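Local coordinates for autoinducer 2-binding protein LsrB (Clostridium saccharobutylicum DSM 13864, PDB 6DSP), which binds the quorum-sensing signal autoinducer-2 between its two lobes and belongs to the family of bacterial periplasmic solute-binding proteins, at residues F35-Y46 with L270-C281. Residues are numbered along the deposited sequence; the frame is centred on the assembly and turned at random.
Sequences FFESANKGAQKY and LWDCGIQGAMGC. With PAV ((2R,4S)-2-methyl-2,3,3,4-tetrahydroxytetrahydrofuran), chain C.
L270 meets the F35 ring at its edge, with CD2 3.8 Å from F35 CD1. Its CD1 turns to the methyl carbon C1 of the ligand. That methyl also lies over one face of the F35 ring, off centre and 3.5 Å from F35 CD1. F35 CG lies anti to the backbone N (chi1 178°), and the end of the ring comes close to L270, W271 and C273. The W271 side chain crosses that of F35 at about a right angle, and the two rings meet obliquely, with W271 CZ2 3.6 Å from F35 CE1. The indole edge faces ligand O3 in plane. A weak bond from W271 NE1 to Q276 OE1 ties the indole to the first turn of the helix.

D272 caps that helix, its OD1 accepting from I275 N. C273 sets CB 3.5 Å from F35 CE1, and its SG makes an oblique sulfur-aromatic contact, 4.6 Å from the F35 ring centroid. C273 O touches A39 CB and makes a CA-H...O contact with A39 CA. G274 and G42 then bring the backbones together, their CA atoms 3.9 Å apart. G42 CA points a hydrogen at G274 O. I275 reaches Y46 OH with CD1. Q276 is extended, and its NE2 is hydrogen-bonded to Q124 OE1 and V122 O. G277 lets A39 O come near. A278 CB packs obliquely against Y46, 3.6 Å from Y46 CD2, and C281 SG ends against A43 CB.

Segments 35-46 and 273-281 cross at -56°, their axes 6.6 Å apart at closest approach, a close glycine- and alanine-lined crossing. It joins two helices of one lobe beside the ligand cleft of a periplasmic binding protein.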
loop_
_atom_site.group_PDB
_atom_site.type_symbol
_atom_site.label_atom_id
_atom_site.label_comp_id
_atom_site.label_asym_id
_atom_site.label_seq_id
_atom_site.Cartn_x
_atom_site.Cartn_y
_atom_site.Cartn_z
ATOM N N PHE A 35 -4.074 2.068 8.233
ATOM C CA PHE A 35 -2.754 1.766 7.681
ATOM C C PHE A 35 -1.796 2.915 7.956
ATOM O O PHE A 35 -0.641 2.705 8.379
ATOM C CB PHE A 35 -2.878 1.550 6.173
ATOM C CG PHE A 35 -1.571 1.287 5.483
ATOM C CD1 PHE A 35 -0.995 0.010 5.443
ATOM C CD2 PHE A 35 -0.877 2.344 4.922
ATOM C CE1 PHE A 35 0.223 -0.215 4.804
ATOM C CE2 PHE A 35 0.343 2.139 4.273
ATOM C CZ PHE A 35 0.899 0.854 4.237
ATOM N N PHE A 36 -2.254 4.139 7.702
ATOM C CA PHE A 36 -1.400 5.313 7.816
ATOM C C PHE A 36 -1.196 5.713 9.259
ATOM O O PHE A 36 -0.095 6.130 9.639
ATOM C CB PHE A 36 -1.976 6.433 6.949
ATOM C CG PHE A 36 -1.900 6.071 5.500
ATOM C CD1 PHE A 36 -0.668 6.093 4.848
ATOM C CD2 PHE A 36 -2.992 5.611 4.791
ATOM C CE1 PHE A 36 -0.532 5.668 3.535
ATOM C CE2 PHE A 36 -2.839 5.194 3.452
ATOM C CZ PHE A 36 -1.601 5.254 2.836
ATOM N N GLU A 37 -2.223 5.550 10.089
ATOM C CA GLU A 37 -2.046 5.837 11.505
ATOM C C GLU A 37 -1.057 4.875 12.132
ATOM O O GLU A 37 -0.213 5.280 12.935
ATOM C CB GLU A 37 -3.398 5.801 12.207
ATOM C CG GLU A 37 -4.331 6.918 11.710
ATOM C CD GLU A 37 -3.758 8.340 11.910
ATOM O OE1 GLU A 37 -3.193 8.649 13.002
ATOM O OE2 GLU A 37 -3.869 9.163 10.951
ATOM N N SER A 38 -1.135 3.582 11.777
ATOM C CA SER A 38 -0.182 2.609 12.306
ATOM C C SER A 38 1.222 2.854 11.772
ATOM O O SER A 38 2.215 2.702 12.507
ATOM C CB SER A 38 -0.667 1.203 11.994
ATOM O OG SER A 38 -1.717 0.842 12.881
ATOM N N ALA A 39 1.330 3.290 10.510
ATOM C CA ALA A 39 2.655 3.578 9.984
ATOM C C ALA A 39 3.277 4.741 10.744
ATOM O O ALA A 39 4.475 4.730 11.062
ATOM C CB ALA A 39 2.564 3.890 8.496
ATOM N N ASN A 40 2.475 5.770 11.043
ATOM C CA ASN A 40 3.024 6.891 11.798
ATOM C C ASN A 40 3.362 6.482 13.223
ATOM O O ASN A 40 4.334 6.978 13.795
ATOM C CB ASN A 40 2.049 8.059 11.791
ATOM C CG ASN A 40 2.600 9.254 12.544
ATOM O OD1 ASN A 40 3.716 9.731 12.260
ATOM N ND2 ASN A 40 1.851 9.705 13.543
ATOM N N LYS A 41 2.567 5.602 13.838
ATOM C CA LYS A 41 2.940 5.170 15.184
ATOM C C LYS A 41 4.343 4.568 15.178
ATOM O O LYS A 41 5.165 4.839 16.071
ATOM C CB LYS A 41 1.887 4.216 15.752
ATOM C CG LYS A 41 0.607 4.936 16.101
ATOM C CD LYS A 41 -0.481 3.940 16.542
ATOM C CE LYS A 41 -1.809 4.647 16.790
ATOM N NZ LYS A 41 -2.894 3.637 16.977
ATOM N N GLY A 42 4.664 3.811 14.136
ATOM C CA GLY A 42 6.009 3.268 14.016
ATOM C C GLY A 42 7.051 4.333 13.745
ATOM O O GLY A 42 8.116 4.358 14.388
ATOM N N ALA A 43 6.750 5.260 12.835
ATOM C CA ALA A 43 7.713 6.322 12.567
ATOM C C ALA A 43 7.995 7.140 13.817
ATOM O O ALA A 43 9.144 7.525 14.064
ATOM C CB ALA A 43 7.196 7.211 11.440
ATOM N N GLN A 44 6.967 7.409 14.623
ATOM C CA GLN A 44 7.187 8.177 15.845
ATOM C C GLN A 44 8.046 7.396 16.834
ATOM O O GLN A 44 8.982 7.947 17.431
ATOM C CB GLN A 44 5.854 8.563 16.494
ATOM C CG GLN A 44 4.985 9.499 15.686
ATOM C CD GLN A 44 5.713 10.781 15.284
ATOM O OE1 GLN A 44 6.442 11.379 16.094
ATOM N NE2 GLN A 44 5.478 11.241 14.072
ATOM N N LYS A 45 7.722 6.109 17.053
ATOM C CA LYS A 45 8.472 5.311 18.014
ATOM C C LYS A 45 9.951 5.239 17.648
ATOM O O LYS A 45 10.827 5.462 18.496
ATOM C CB LYS A 45 7.867 3.917 18.109
ATOM C CG LYS A 45 8.637 3.008 19.058
ATOM C CD LYS A 45 8.079 1.593 19.023
ATOM C CE LYS A 45 8.978 0.672 18.209
ATOM N NZ LYS A 45 10.359 0.625 18.782
ATOM N N TYR A 46 10.254 4.939 16.391
ATOM C CA TYR A 46 11.650 4.767 16.014
ATOM C C TYR A 46 12.387 6.098 15.958
ATOM O O TYR A 46 13.544 6.187 16.386
ATOM C CB TYR A 46 11.756 4.023 14.678
ATOM C CG TYR A 46 11.559 2.535 14.769
ATOM C CD1 TYR A 46 12.641 1.694 14.995
ATOM C CD2 TYR A 46 10.298 1.971 14.640
ATOM C CE1 TYR A 46 12.468 0.310 15.089
ATOM C CE2 TYR A 46 10.113 0.610 14.732
ATOM C CZ TYR A 46 11.197 -0.226 14.947
ATOM O OH TYR A 46 10.982 -1.583 15.028
ATOM N N LEU A 270 -0.818 -8.089 4.760
ATOM C CA LEU A 270 -0.148 -6.790 4.821
ATOM C C LEU A 270 1.334 -7.071 5.020
ATOM O O LEU A 270 1.887 -7.969 4.366
ATOM C CB LEU A 270 -0.732 -5.856 5.898
ATOM C CG LEU A 270 -0.456 -4.368 5.575
ATOM C CD1 LEU A 270 -1.376 -3.801 4.494
ATOM C CD2 LEU A 270 -0.526 -3.534 6.859
ATOM N N TRP A 271 1.980 -6.287 5.873
ATOM C CA TRP A 271 3.423 -6.246 6.088
ATOM C C TRP A 271 3.579 -5.273 7.255
ATOM O O TRP A 271 2.593 -4.681 7.714
ATOM C CB TRP A 271 4.163 -5.746 4.817
ATOM C CG TRP A 271 3.584 -4.466 4.269
ATOM C CD1 TRP A 271 3.866 -3.194 4.702
ATOM C CD2 TRP A 271 2.575 -4.328 3.257
ATOM N NE1 TRP A 271 3.097 -2.274 4.029
ATOM C CE2 TRP A 271 2.292 -2.937 3.129
ATOM C CE3 TRP A 271 1.909 -5.229 2.418
ATOM C CZ2 TRP A 271 1.364 -2.450 2.203
ATOM C CZ3 TRP A 271 0.983 -4.736 1.504
ATOM C CH2 TRP A 271 0.716 -3.353 1.412
ATOM N N ASP A 272 4.808 -5.076 7.725
ATOM C CA ASP A 272 5.004 -4.265 8.931
ATOM C C ASP A 272 5.047 -2.796 8.515
ATOM O O ASP A 272 6.104 -2.237 8.223
ATOM C CB ASP A 272 6.271 -4.703 9.659
ATOM C CG ASP A 272 6.471 -3.997 10.976
ATOM O OD1 ASP A 272 5.869 -2.928 11.227
ATOM O OD2 ASP A 272 7.281 -4.535 11.754
ATOM N N CYS A 273 3.866 -2.160 8.455
ATOM C CA CYS A 273 3.829 -0.784 7.973
ATOM C C CYS A 273 4.433 0.203 8.967
ATOM O O CYS A 273 4.877 1.273 8.546
ATOM C CB CYS A 273 2.415 -0.367 7.559
ATOM S SG CYS A 273 1.258 -0.269 8.933
ATOM N N GLY A 274 4.467 -0.128 10.265
ATOM C CA GLY A 274 5.159 0.717 11.223
ATOM C C GLY A 274 6.647 0.779 10.967
ATOM O O GLY A 274 7.233 1.863 10.947
ATOM N N ILE A 275 7.282 -0.377 10.762
ATOM C CA ILE A 275 8.703 -0.372 10.434
ATOM C C ILE A 275 8.921 0.246 9.063
ATOM O O ILE A 275 9.916 0.938 8.841
ATOM C CB ILE A 275 9.332 -1.770 10.588
ATOM C CG1 ILE A 275 10.809 -1.640 11.000
ATOM C CG2 ILE A 275 9.277 -2.557 9.315
ATOM C CD1 ILE A 275 11.405 -2.917 11.491
ATOM N N GLN A 276 7.974 0.066 8.145
ATOM C CA GLN A 276 8.106 0.673 6.824
ATOM C C GLN A 276 8.117 2.196 6.914
ATOM O O GLN A 276 8.964 2.853 6.303
ATOM C CB GLN A 276 6.967 0.206 5.920
ATOM C CG GLN A 276 7.134 0.738 4.493
ATOM C CD GLN A 276 5.940 0.443 3.608
ATOM O OE1 GLN A 276 4.897 0.007 4.085
ATOM N NE2 GLN A 276 6.112 0.631 2.308
ATOM N N GLY A 277 7.159 2.774 7.652
ATOM C CA GLY A 277 7.153 4.227 7.803
ATOM C C GLY A 277 8.420 4.711 8.479
ATOM O O GLY A 277 9.011 5.713 8.077
ATOM N N ALA A 278 8.865 3.988 9.506
ATOM C CA ALA A 278 10.107 4.352 10.180
ATOM C C ALA A 278 11.282 4.302 9.218
ATOM O O ALA A 278 12.123 5.207 9.218
ATOM C CB ALA A 278 10.352 3.426 11.365
ATOM N N MET A 279 11.362 3.258 8.395
ATOM C CA MET A 279 12.463 3.148 7.454
ATOM C C MET A 279 12.456 4.283 6.436
ATOM O O MET A 279 13.516 4.819 6.088
ATOM C CB MET A 279 12.400 1.793 6.750
ATOM C CG MET A 279 12.767 0.615 7.658
ATOM S SD MET A 279 12.299 -0.966 6.927
ATOM C CE MET A 279 13.413 -0.995 5.545
ATOM N N GLY A 280 11.272 4.627 5.904
ATOM C CA GLY A 280 11.194 5.737 4.971
ATOM C C GLY A 280 11.687 7.024 5.593
ATOM O O GLY A 280 12.460 7.771 4.989
ATOM N N CYS A 281 11.265 7.279 6.825
ATOM C CA CYS A 281 11.718 8.483 7.514
ATOM C C CYS A 281 13.200 8.418 7.833
ATOM O O CYS A 281 13.898 9.437 7.747
ATOM C CB CYS A 281 10.911 8.693 8.790
ATOM S SG CYS A 281 9.195 9.155 8.461
HETATM O O2 PAV C . -3.057 -1.477 0.066
HETATM C C2 PAV C . -2.625 -0.362 0.873
HETATM C C1 PAV C . -2.370 -0.756 2.345
HETATM O O5 PAV C . -3.877 0.518 0.971
HETATM C C5 PAV C . -3.450 1.788 1.213
HETATM C C4 PAV C . -1.919 1.809 1.045
HETATM O O4 PAV C . -1.516 2.947 0.289
HETATM C C3 PAV C . -1.666 0.463 0.358
HETATM O O3 PAV C . -0.387 -0.016 0.674
HETATM O O13 PAV C . -1.838 0.589 -1.036
#